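Local structure of N-acetylgalactosaminyltransferase 7 (Homo sapiens, 6IWR) at residues A[58-64]-A[256-262]; A[70-76]-A[138-144]; A[235-239]-A[250-255]. The protein is a glycosyltransferase that joins a catalytic domain of the GT-A fold to a ricin-type beta-trefoil lectin domain. All coordinates share one frame; numbering follows the deposited sequence.

Interaction 1. Residues A[58-64]-A[256-262]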
loop_
_atom_site.group_PDB
_atom_site.type_symbol
_atom_site.label_atom_id
_atom_site.label_comp_id
_atom_site.label_asym_id
_atom_site.label_seq_id
_atom_site.Cartn_x
_atom_site.Cartn_y
_atom_site.Cartn_z
ATOM N N GLN A 58 -12.911 -20.004 -45.274
ATOM C CA GLN A 58 -14.228 -19.430 -45.031
ATOM C C GLN A 58 -15.261 -20.035 -45.975
ATOM O O GLN A 58 -15.099 -20.018 -47.198
ATOM C CB GLN A 58 -14.204 -17.911 -45.193
ATOM C CG GLN A 58 -15.541 -17.230 -44.954
ATOM C CD GLN A 58 -15.830 -17.021 -43.487
ATOM O OE1 GLN A 58 -16.982 -17.092 -43.039
ATOM N NE2 GLN A 58 -14.786 -16.740 -42.727
ATOM N N THR A 59 -16.323 -20.573 -45.393
ATOM C CA THR A 59 -17.433 -21.136 -46.143
ATOM C C THR A 59 -18.698 -20.300 -46.022
ATOM O O THR A 59 -19.492 -20.238 -46.964
ATOM C CB THR A 59 -17.702 -22.556 -45.649
ATOM O OG1 THR A 59 -18.531 -22.510 -44.487
ATOM C CG2 THR A 59 -16.403 -23.203 -45.258
ATOM N N PHE A 60 -18.872 -19.666 -44.870
ATOM C CA PHE A 60 -19.923 -18.692 -44.604
ATOM C C PHE A 60 -19.716 -17.444 -45.463
ATOM O O PHE A 60 -18.616 -16.881 -45.496
ATOM C CB PHE A 60 -19.821 -18.341 -43.110
ATOM C CG PHE A 60 -21.111 -18.052 -42.435
ATOM C CD1 PHE A 60 -21.922 -19.089 -41.974
ATOM C CD2 PHE A 60 -21.501 -16.744 -42.211
ATOM C CE1 PHE A 60 -23.140 -18.829 -41.325
ATOM C CE2 PHE A 60 -22.693 -16.474 -41.564
ATOM C CZ PHE A 60 -23.523 -17.522 -41.118
ATOM N N THR A 61 -20.758 -16.983 -46.151
ATOM C CA THR A 61 -20.693 -15.683 -46.819
ATOM C C THR A 61 -21.326 -14.625 -45.918
ATOM O O THR A 61 -22.472 -14.787 -45.497
ATOM C CB THR A 61 -21.406 -15.692 -48.170
ATOM O OG1 THR A 61 -21.104 -16.900 -48.882
ATOM C CG2 THR A 61 -20.997 -14.465 -49.001
ATOM N N TYR A 62 -20.601 -13.536 -45.634
ATOM C CA TYR A 62 -21.148 -12.461 -44.812
ATOM C C TYR A 62 -20.563 -11.118 -45.236
ATOM O O TYR A 62 -19.381 -11.018 -45.554
ATOM C CB TYR A 62 -20.904 -12.729 -43.317
ATOM C CG TYR A 62 -21.651 -11.794 -42.385
ATOM C CD1 TYR A 62 -22.942 -12.091 -41.946
ATOM C CD2 TYR A 62 -21.068 -10.613 -41.936
ATOM C CE1 TYR A 62 -23.638 -11.226 -41.098
ATOM C CE2 TYR A 62 -21.757 -9.743 -41.069
ATOM C CZ TYR A 62 -23.038 -10.052 -40.663
ATOM O OH TYR A 62 -23.731 -9.189 -39.830
ATOM N N HIS A 63 -21.396 -10.088 -45.249
ATOM C CA HIS A 63 -21.033 -8.764 -45.737
ATOM C C HIS A 63 -20.927 -7.771 -44.589
ATOM O O HIS A 63 -21.778 -7.743 -43.696
ATOM C CB HIS A 63 -22.066 -8.247 -46.734
ATOM C CG HIS A 63 -22.423 -9.237 -47.793
ATOM N ND1 HIS A 63 -21.816 -9.247 -49.030
ATOM C CD2 HIS A 63 -23.320 -10.251 -47.803
ATOM C CE1 HIS A 63 -22.323 -10.228 -49.756
ATOM N NE2 HIS A 63 -23.240 -10.850 -49.037
ATOM N N ASP A 64 -19.901 -6.932 -44.640
ATOM C CA ASP A 64 -19.704 -5.948 -43.593
ATOM C C ASP A 64 -20.934 -5.064 -43.464
ATOM O O ASP A 64 -21.683 -4.898 -44.424
ATOM C CB ASP A 64 -18.481 -5.090 -43.890
ATOM C CG ASP A 64 -17.208 -5.871 -43.764
ATOM O OD1 ASP A 64 -17.195 -6.802 -42.919
ATOM O OD2 ASP A 64 -16.252 -5.591 -44.515
ATOM N N ALA A 256 -19.989 -9.610 -36.041
ATOM C CA ALA A 256 -19.977 -9.357 -37.478
ATOM C C ALA A 256 -18.605 -9.634 -38.079
ATOM O O ALA A 256 -18.519 -10.385 -39.065
ATOM C CB ALA A 256 -20.451 -7.926 -37.766
ATOM N N PRO A 257 -17.509 -9.102 -37.553
ATOM C CA PRO A 257 -16.219 -9.345 -38.224
ATOM C C PRO A 257 -15.868 -10.823 -38.320
ATOM O O PRO A 257 -15.389 -11.267 -39.372
ATOM C CB PRO A 257 -15.212 -8.543 -37.386
ATOM C CG PRO A 257 -15.991 -7.909 -36.277
ATOM C CD PRO A 257 -17.437 -8.134 -36.451
ATOM N N ILE A 258 -16.138 -11.613 -37.274
ATOM C CA ILE A 258 -15.849 -13.050 -37.327
ATOM C C ILE A 258 -16.698 -13.737 -38.387
ATOM O O ILE A 258 -16.284 -14.740 -38.977
ATOM C CB ILE A 258 -16.071 -13.705 -35.950
ATOM C CG1 ILE A 258 -15.383 -12.879 -34.858
ATOM C CG2 ILE A 258 -15.581 -15.141 -35.954
ATOM C CD1 ILE A 258 -15.735 -13.314 -33.485
ATOM N N SER A 259 -17.891 -13.214 -38.647
ATOM C CA SER A 259 -18.758 -13.807 -39.656
ATOM C C SER A 259 -18.269 -13.522 -41.078
ATOM O O SER A 259 -18.487 -14.347 -41.968
ATOM C CB SER A 259 -20.192 -13.317 -39.456
ATOM O OG SER A 259 -20.600 -13.467 -38.095
ATOM N N LYS A 260 -17.629 -12.363 -41.340
ATOM C CA LYS A 260 -16.990 -12.208 -42.655
ATOM C C LYS A 260 -15.832 -13.182 -42.783
ATOM O O LYS A 260 -15.621 -13.772 -43.847
ATOM C CB LYS A 260 -16.488 -10.771 -42.935
ATOM C CG LYS A 260 -17.096 -10.143 -44.242
ATOM C CD LYS A 260 -16.200 -9.303 -45.273
ATOM C CE LYS A 260 -16.971 -9.029 -46.698
ATOM N NZ LYS A 260 -17.902 -7.795 -47.061
ATOM N N ASP A 261 -15.131 -13.433 -41.681
ATOM C CA ASP A 261 -13.782 -13.998 -41.730
ATOM C C ASP A 261 -13.514 -14.744 -40.428
ATOM O O ASP A 261 -13.318 -14.115 -39.386
ATOM C CB ASP A 261 -12.771 -12.874 -41.949
ATOM C CG ASP A 261 -11.331 -13.353 -41.957
ATOM O OD1 ASP A 261 -11.021 -14.482 -41.514
ATOM O OD2 ASP A 261 -10.485 -12.562 -42.406
ATOM N N ARG A 262 -13.460 -16.077 -40.494
ATOM C CA ARG A 262 -13.371 -16.911 -39.302
ATOM C C ARG A 262 -12.043 -16.792 -38.561
ATOM O O ARG A 262 -11.959 -17.278 -37.424
ATOM C CB ARG A 262 -13.595 -18.368 -39.678
ATOM C CG ARG A 262 -12.706 -18.833 -40.810
ATOM C CD ARG A 262 -13.058 -20.240 -41.193
ATOM N NE ARG A 262 -13.061 -21.035 -39.984
ATOM C CZ ARG A 262 -12.008 -21.713 -39.539
ATOM N NH1 ARG A 262 -12.081 -22.399 -38.394
ATOM N NH2 ARG A 262 -10.887 -21.712 -40.259
HETATM O O HOH W 1 -17.486 -14.117 -45.569
#
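Y62 lays its ring on S259 at the end of helix 251-260. S259 CB sits 3.8 Å from the centroid of the Y62 ring and 20° off its normal, a CH-pi contact over the face. With CG anti to the backbone N (chi1 -170°), the Y62 ring is swung over S259 CB. S259 OG takes no part in this stack and bonds back to V255 O, one turn earlier. One side of the Y62 ring also runs past A256, with CE2 4.0 Å from A256 CB. The Y62 hydroxyl has a weak hydrogen bond from D143 N. F60 adds one loose contact, CD2 with S259 O at 3.9 Å, and its ring also touches L147.

No direct hydrogen bond between the segments is clear, and a water does the joining. It donates to F60 O (3.0 Å) and to K260 O (2.6 Å), and accepts from Y62 N (3.2 Å). The loop backbone is thus tied to a carbonyl of the last helical turn.

Segment 58-64 belongs to the chain that leads into strand 66-67. Here it wraps over the C-terminal end of a helix of the GT-A domain. D261 is where the chain leaves helical geometry, and the Q58 side chain lies across this turn.

The one charged contact across the segments is at D64. As modelled, the K260 chain bends back and brings NZ near H63 and D64, crossing the D64 side chain at about a right angle. The salt bridge from K260 NZ to D64 OD2 is long, at 3.7 Å. At the other end of the loop the contact is aliphatic. R262 passes its CD near Q58 CA, while its guanidinium makes salt bridges with E335 and E341.

Interaction 2. Residues A[70-76]-A[138-144]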
loop_
_atom_site.group_PDB
_atom_site.type_symbol
_atom_site.label_atom_id
_atom_site.label_comp_id
_atom_site.label_asym_id
_atom_site.label_seq_id
_atom_site.Cartn_x
_atom_site.Cartn_y
_atom_site.Cartn_z
ATOM N N GLY A 70 -28.455 8.948 -39.569
ATOM C CA GLY A 70 -29.827 9.378 -39.429
ATOM C C GLY A 70 -30.874 8.283 -39.396
ATOM O O GLY A 70 -32.026 8.554 -39.111
ATOM N N ILE A 71 -30.474 7.043 -39.645
ATOM C CA ILE A 71 -31.398 5.917 -39.598
ATOM C C ILE A 71 -30.994 4.886 -38.549
ATOM O O ILE A 71 -29.938 4.301 -38.627
ATOM C CB ILE A 71 -31.465 5.240 -40.970
ATOM C CG1 ILE A 71 -31.588 6.303 -42.050
ATOM C CG2 ILE A 71 -32.600 4.238 -41.038
ATOM C CD1 ILE A 71 -32.021 5.764 -43.382
ATOM N N LEU A 72 -31.878 4.632 -37.604
ATOM C CA LEU A 72 -31.610 3.756 -36.482
ATOM C C LEU A 72 -31.685 2.316 -36.898
ATOM O O LEU A 72 -32.058 2.024 -38.012
ATOM C CB LEU A 72 -32.640 3.977 -35.392
ATOM C CG LEU A 72 -32.357 4.824 -34.162
ATOM C CD1 LEU A 72 -32.688 4.002 -32.944
ATOM C CD2 LEU A 72 -30.929 5.310 -34.108
ATOM N N GLY A 73 -31.302 1.423 -35.991
ATOM C CA GLY A 73 -31.527 -0.002 -36.135
ATOM C C GLY A 73 -30.354 -0.496 -36.889
ATOM O O GLY A 73 -29.459 0.281 -37.087
ATOM N N ASN A 74 -30.342 -1.747 -37.323
ATOM C CA ASN A 74 -31.399 -2.701 -37.065
ATOM C C ASN A 74 -31.262 -3.494 -35.792
ATOM O O ASN A 74 -32.179 -4.167 -35.402
ATOM C CB ASN A 74 -31.516 -3.676 -38.228
ATOM C CG ASN A 74 -30.183 -4.193 -38.685
ATOM O OD1 ASN A 74 -29.183 -3.512 -38.586
ATOM N ND2 ASN A 74 -30.169 -5.395 -39.195
ATOM N N PHE A 75 -30.114 -3.440 -35.146
ATOM C CA PHE A 75 -29.997 -4.073 -33.837
ATOM C C PHE A 75 -30.054 -3.062 -32.704
ATOM O O PHE A 75 -29.715 -3.391 -31.570
ATOM C CB PHE A 75 -28.722 -4.902 -33.753
ATOM C CG PHE A 75 -28.807 -6.197 -34.498
ATOM C CD1 PHE A 75 -28.657 -6.223 -35.872
ATOM C CD2 PHE A 75 -29.066 -7.381 -33.829
ATOM C CE1 PHE A 75 -28.733 -7.416 -36.571
ATOM C CE2 PHE A 75 -29.159 -8.575 -34.513
ATOM C CZ PHE A 75 -28.991 -8.596 -35.890
ATOM N N GLU A 76 -30.470 -1.854 -32.990
ATOM C CA GLU A 76 -30.680 -0.892 -31.941
ATOM C C GLU A 76 -32.031 -1.141 -31.300
ATOM O O GLU A 76 -33.041 -1.171 -32.003
ATOM C CB GLU A 76 -30.639 0.517 -32.484
ATOM C CG GLU A 76 -30.232 1.466 -31.406
ATOM C CD GLU A 76 -28.817 1.220 -31.000
ATOM O OE1 GLU A 76 -28.438 1.633 -29.881
ATOM O OE2 GLU A 76 -28.088 0.593 -31.812
ATOM N N LYS A 138 -25.045 3.752 -33.174
ATOM C CA LYS A 138 -26.441 3.376 -33.322
ATOM C C LYS A 138 -26.939 3.458 -34.753
ATOM O O LYS A 138 -28.149 3.331 -34.966
ATOM C CB LYS A 138 -27.327 4.264 -32.462
ATOM C CG LYS A 138 -26.685 4.759 -31.194
ATOM C CD LYS A 138 -27.793 5.185 -30.245
ATOM C CE LYS A 138 -27.369 6.172 -29.193
ATOM N NZ LYS A 138 -28.545 6.385 -28.309
ATOM N N TYR A 139 -26.072 3.682 -35.740
ATOM C CA TYR A 139 -26.547 3.814 -37.110
ATOM C C TYR A 139 -25.908 2.801 -38.037
ATOM O O TYR A 139 -25.932 2.985 -39.256
ATOM C CB TYR A 139 -26.340 5.242 -37.621
ATOM C CG TYR A 139 -27.141 6.230 -36.816
ATOM C CD1 TYR A 139 -28.541 6.246 -36.860
ATOM C CD2 TYR A 139 -26.506 7.115 -35.969
ATOM C CE1 TYR A 139 -29.280 7.141 -36.082
ATOM C CE2 TYR A 139 -27.219 8.005 -35.207
ATOM C CZ TYR A 139 -28.596 8.018 -35.256
ATOM O OH TYR A 139 -29.251 8.928 -34.467
ATOM N N TRP A 140 -25.360 1.719 -37.481
ATOM C CA TRP A 140 -24.822 0.619 -38.271
ATOM C C TRP A 140 -25.927 -0.385 -38.590
ATOM O O TRP A 140 -26.729 -0.734 -37.720
ATOM C CB TRP A 140 -23.683 -0.076 -37.524
ATOM C CG TRP A 140 -22.406 0.700 -37.501
ATOM C CD1 TRP A 140 -21.914 1.435 -36.462
ATOM C CD2 TRP A 140 -21.455 0.816 -38.564
ATOM N NE1 TRP A 140 -20.719 2.006 -36.817
ATOM C CE2 TRP A 140 -20.413 1.640 -38.101
ATOM C CE3 TRP A 140 -21.379 0.294 -39.860
ATOM C CZ2 TRP A 140 -19.307 1.954 -38.879
ATOM C CZ3 TRP A 140 -20.275 0.612 -40.644
ATOM C CH2 TRP A 140 -19.252 1.432 -40.148
ATOM N N HIS A 141 -25.953 -0.865 -39.826
ATOM C CA HIS A 141 -26.942 -1.843 -40.251
ATOM C C HIS A 141 -26.260 -3.164 -40.594
ATOM O O HIS A 141 -25.440 -3.226 -41.518
ATOM C CB HIS A 141 -27.754 -1.287 -41.417
ATOM C CG HIS A 141 -28.705 -0.216 -40.992
ATOM N ND1 HIS A 141 -30.019 -0.473 -40.668
ATOM C CD2 HIS A 141 -28.511 1.101 -40.748
ATOM C CE1 HIS A 141 -30.604 0.649 -40.287
ATOM N NE2 HIS A 141 -29.709 1.617 -40.322
ATOM N N TYR A 142 -26.614 -4.212 -39.852
ATOM C CA TYR A 142 -25.934 -5.499 -39.872
ATOM C C TYR A 142 -26.822 -6.571 -40.492
ATOM O O TYR A 142 -28.039 -6.599 -40.273
ATOM C CB TYR A 142 -25.531 -5.956 -38.453
ATOM C CG TYR A 142 -24.682 -4.997 -37.642
ATOM C CD1 TYR A 142 -25.259 -3.973 -36.890
ATOM C CD2 TYR A 142 -23.293 -5.137 -37.597
ATOM C CE1 TYR A 142 -24.467 -3.103 -36.134
ATOM C CE2 TYR A 142 -22.492 -4.275 -36.835
ATOM C CZ TYR A 142 -23.086 -3.265 -36.114
ATOM O OH TYR A 142 -22.291 -2.417 -35.369
ATOM N N ASP A 143 -26.190 -7.498 -41.193
ATOM C CA ASP A 143 -26.862 -8.450 -42.058
ATOM C C ASP A 143 -27.829 -9.449 -41.437
ATOM O O ASP A 143 -28.660 -9.952 -42.156
ATOM C CB ASP A 143 -25.868 -9.178 -42.954
ATOM C CG ASP A 143 -25.922 -8.716 -44.382
ATOM O OD1 ASP A 143 -26.687 -7.799 -44.686
ATOM O OD2 ASP A 143 -25.187 -9.274 -45.202
ATOM N N GLU A 144 -27.696 -9.797 -40.165
ATOM C CA GLU A 144 -28.618 -10.751 -39.496
ATOM C C GLU A 144 -28.209 -12.175 -39.713
ATOM O O GLU A 144 -28.747 -13.079 -39.141
ATOM C CB GLU A 144 -30.069 -10.628 -39.962
ATOM C CG GLU A 144 -30.754 -9.333 -39.638
ATOM C CD GLU A 144 -31.403 -8.695 -40.835
ATOM O OE1 GLU A 144 -31.014 -8.992 -41.961
ATOM O OE2 GLU A 144 -32.308 -7.876 -40.646
#
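N74 pairs with Y142 in a surface contact where the loop after strand 66-67 folds over the chain around strand 140-141. The N74 amide uses both its ends on one residue. N74 ND2 donates to Y142 O at 2.7 Å, nearly straight (170°). N74 OD1 accepts from Y142 N at 2.9 Å, and this donor lies on a lone pair in the carbonyl plane. The amide is thereby held against rotation. Its CG stands between the backbone N and the carbonyl carbon (chi1 46°), which turns the amide toward Y142. The peptide bond before N74 is modelled as cis.

One residue earlier, in strand 140-141, the H141 ring meets the backbone of 71-73. H141 NE2 donates to I71 O at 3.2 Å, reaching it from above the carbonyl plane. G73 O sits over one face of the same imidazole, offset toward its rim. The Y139 ring has G70 N over one face and I71 O at its edge.

Beyond N74, F75 turns a ring edge to Y142 O, and F75 CE1 rests 4.0 Å from Y142 CB. E76 lies against the aliphatic part of K138, with OE1 3.6 Å from K138 CD. The charged ends of this pair are apart, at 5.0 Å from E76 OE1 to K138 NZ, and E76 has its salt bridge with R133.

Strand 140-141 pairs in antiparallel fashion with strand 66-67, through H141 with V66 and Y139 with R68. Just past the strand, the N74 amide pairs with Y142 N and O as a neighbouring backbone would, though 70-76 forms no strand.

Interaction 3. Residues A[235-239]-A[250-255]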
loop_
_atom_site.group_PDB
_atom_site.type_symbol
_atom_site.label_atom_id
_atom_site.label_comp_id
_atom_site.label_asym_id
_atom_site.label_seq_id
_atom_site.Cartn_x
_atom_site.Cartn_y
_atom_site.Cartn_z
ATOM N N GLN A 235 -21.452 -21.350 -32.663
ATOM C CA GLN A 235 -20.419 -21.249 -33.669
ATOM C C GLN A 235 -19.225 -20.437 -33.179
ATOM O O GLN A 235 -18.083 -20.782 -33.506
ATOM C CB GLN A 235 -21.012 -20.659 -34.943
ATOM C CG GLN A 235 -22.124 -21.518 -35.525
ATOM C CD GLN A 235 -22.870 -20.828 -36.644
ATOM O OE1 GLN A 235 -23.317 -19.686 -36.486
ATOM N NE2 GLN A 235 -23.001 -21.512 -37.793
ATOM N N VAL A 236 -19.435 -19.374 -32.391
ATOM C CA VAL A 236 -18.292 -18.670 -31.827
ATOM C C VAL A 236 -18.359 -18.754 -30.314
ATOM O O VAL A 236 -19.441 -18.806 -29.723
ATOM C CB VAL A 236 -18.161 -17.199 -32.300
ATOM C CG1 VAL A 236 -18.928 -16.953 -33.590
ATOM C CG2 VAL A 236 -18.490 -16.199 -31.208
ATOM N N LEU A 237 -17.178 -18.823 -29.692
ATOM C CA LEU A 237 -17.039 -18.706 -28.246
ATOM C C LEU A 237 -16.905 -17.238 -27.862
ATOM O O LEU A 237 -16.131 -16.504 -28.479
ATOM C CB LEU A 237 -15.821 -19.481 -27.759
ATOM C CG LEU A 237 -15.846 -20.990 -28.012
ATOM C CD1 LEU A 237 -14.456 -21.569 -27.832
ATOM C CD2 LEU A 237 -16.859 -21.645 -27.037
ATOM N N ILE A 238 -17.680 -16.798 -26.876
ATOM C CA ILE A 238 -17.520 -15.466 -26.311
ATOM C C ILE A 238 -17.181 -15.665 -24.847
ATOM O O ILE A 238 -18.027 -16.124 -24.072
ATOM C CB ILE A 238 -18.771 -14.589 -26.461
ATOM C CG1 ILE A 238 -19.260 -14.553 -27.913
ATOM C CG2 ILE A 238 -18.464 -13.148 -25.946
ATOM C CD1 ILE A 238 -20.363 -13.540 -28.162
ATOM N N TYR A 239 -15.956 -15.318 -24.465
ATOM C CA TYR A 239 -15.559 -15.383 -23.067
ATOM C C TYR A 239 -15.909 -14.086 -22.345
ATOM O O TYR A 239 -15.768 -12.992 -22.899
ATOM C CB TYR A 239 -14.056 -15.669 -22.953
ATOM C CG TYR A 239 -13.709 -17.067 -23.359
ATOM C CD1 TYR A 239 -13.725 -18.095 -22.429
ATOM C CD2 TYR A 239 -13.391 -17.367 -24.685
ATOM C CE1 TYR A 239 -13.429 -19.413 -22.800
ATOM C CE2 TYR A 239 -13.095 -18.665 -25.074
ATOM C CZ TYR A 239 -13.121 -19.695 -24.125
ATOM O OH TYR A 239 -12.838 -21.003 -24.490
ATOM N N TRP A 250 -24.409 -5.186 -28.054
ATOM C CA TRP A 250 -23.007 -5.589 -28.000
ATOM C C TRP A 250 -22.705 -6.715 -28.954
ATOM O O TRP A 250 -21.535 -6.913 -29.308
ATOM C CB TRP A 250 -22.592 -6.058 -26.602
ATOM C CG TRP A 250 -23.268 -7.335 -26.181
ATOM C CD1 TRP A 250 -24.592 -7.489 -25.873
ATOM C CD2 TRP A 250 -22.665 -8.638 -26.013
ATOM N NE1 TRP A 250 -24.846 -8.795 -25.507
ATOM C CE2 TRP A 250 -23.692 -9.523 -25.594
ATOM C CE3 TRP A 250 -21.357 -9.139 -26.157
ATOM C CZ2 TRP A 250 -23.463 -10.880 -25.331
ATOM C CZ3 TRP A 250 -21.130 -10.502 -25.895
ATOM C CH2 TRP A 250 -22.184 -11.350 -25.488
ATOM N N TYR A 251 -23.729 -7.444 -29.383
ATOM C CA TYR A 251 -23.523 -8.725 -30.031
ATOM C C TYR A 251 -23.193 -8.571 -31.513
ATOM O O TYR A 251 -22.233 -9.173 -32.009
ATOM C CB TYR A 251 -24.754 -9.604 -29.835
ATOM C CG TYR A 251 -24.523 -10.996 -30.343
ATOM C CD1 TYR A 251 -23.964 -11.961 -29.521
ATOM C CD2 TYR A 251 -24.822 -11.344 -31.675
ATOM C CE1 TYR A 251 -23.717 -13.247 -29.992
ATOM C CE2 TYR A 251 -24.577 -12.623 -32.155
ATOM C CZ TYR A 251 -24.020 -13.568 -31.304
ATOM O OH TYR A 251 -23.770 -14.842 -31.745
ATOM N N ALA A 252 -23.982 -7.798 -32.246
ATOM C CA ALA A 252 -23.775 -7.709 -33.693
ATOM C C ALA A 252 -22.422 -7.098 -34.039
ATOM O O ALA A 252 -21.659 -7.709 -34.803
ATOM C CB ALA A 252 -24.935 -6.932 -34.329
ATOM N N PRO A 253 -22.063 -5.930 -33.532
ATOM C CA PRO A 253 -20.696 -5.417 -33.749
ATOM C C PRO A 253 -19.603 -6.438 -33.437
ATOM O O PRO A 253 -18.617 -6.532 -34.179
ATOM C CB PRO A 253 -20.617 -4.208 -32.799
ATOM C CG PRO A 253 -21.995 -4.069 -32.165
ATOM C CD PRO A 253 -22.761 -5.304 -32.399
ATOM N N LEU A 254 -19.759 -7.217 -32.358
ATOM C CA LEU A 254 -18.691 -8.120 -31.942
ATOM C C LEU A 254 -18.591 -9.347 -32.845
ATOM O O LEU A 254 -17.488 -9.818 -33.148
ATOM C CB LEU A 254 -18.910 -8.553 -30.494
ATOM C CG LEU A 254 -17.805 -9.373 -29.828
ATOM C CD1 LEU A 254 -16.705 -8.485 -29.339
ATOM C CD2 LEU A 254 -18.366 -10.139 -28.689
ATOM N N VAL A 255 -19.725 -9.892 -33.284
ATOM C CA VAL A 255 -19.667 -11.094 -34.109
ATOM C C VAL A 255 -19.723 -10.828 -35.616
ATOM O O VAL A 255 -19.516 -11.757 -36.415
ATOM C CB VAL A 255 -20.793 -12.046 -33.679
ATOM C CG1 VAL A 255 -20.723 -13.335 -34.463
ATOM C CG2 VAL A 255 -20.669 -12.325 -32.198
#
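I238 is the main strand residue in the contact with 250-255, and four side chains of that segment close round it. This is helix-on-sheet packing inside the GT-A domain, a Rossmann-like fold with a central sheet in which strand 236-240 runs parallel to strand 149-155. The axes of strand 236-239 and helix 251-255 come within 11.4 Å, and their directions differ by 117°.

The tight part is built on the two branches of I238. CG2 meets the edge of the W250 indole near its plane, 3.8 Å from CZ3. CD1 reaches further, because the chain is extended beyond CG1 (chi2 -171°). It comes 3.8 Å from Y251 CE1, and it meets L254 CD2 tip to tip at 4.0 Å. V255 CG2 lies over a face of the Y251 ring, on the side from which I238 CD1 comes, and is 4.2 Å from that CD1. Both aromatic residues have polar partners elsewhere: W250 NE1 bonds to T174, and Y251 OH to L147 O and S149 OG.

The loose part is the start of the strand. No side of the contact opens to solvent, since all six touching residues are buried, but the packing thins out here. V236 faces the helix with a single close partner, and other neighbours, L147 and S149, help to enclose it. No hydrogen bond links the segments at either end. At the thin end the methyls V236 CG1 and V255 CG1 are 4.1 Å apart.

How the interactions relate
The three contacts gather round helix 251-260, on one side of the chain's centre. Its first turns pack on the central sheet in interaction 3, and its last turn meets the N-terminal chain in interaction 1, with centres about 12 Å apart. Interaction 2 lies farther out, its centre about 18 Å from interaction 1 and 16 Å from interaction 3. It reaches the same helix through Y142, which touches A252, P253 and A256, and through F75, which touches A252. Along the chain, interactions 2 and 3 follow one another, both inside the loop closed by interaction 1. The helix therefore lies between the GT-A sheet and the segments 58-64, 70-76 and 138-144.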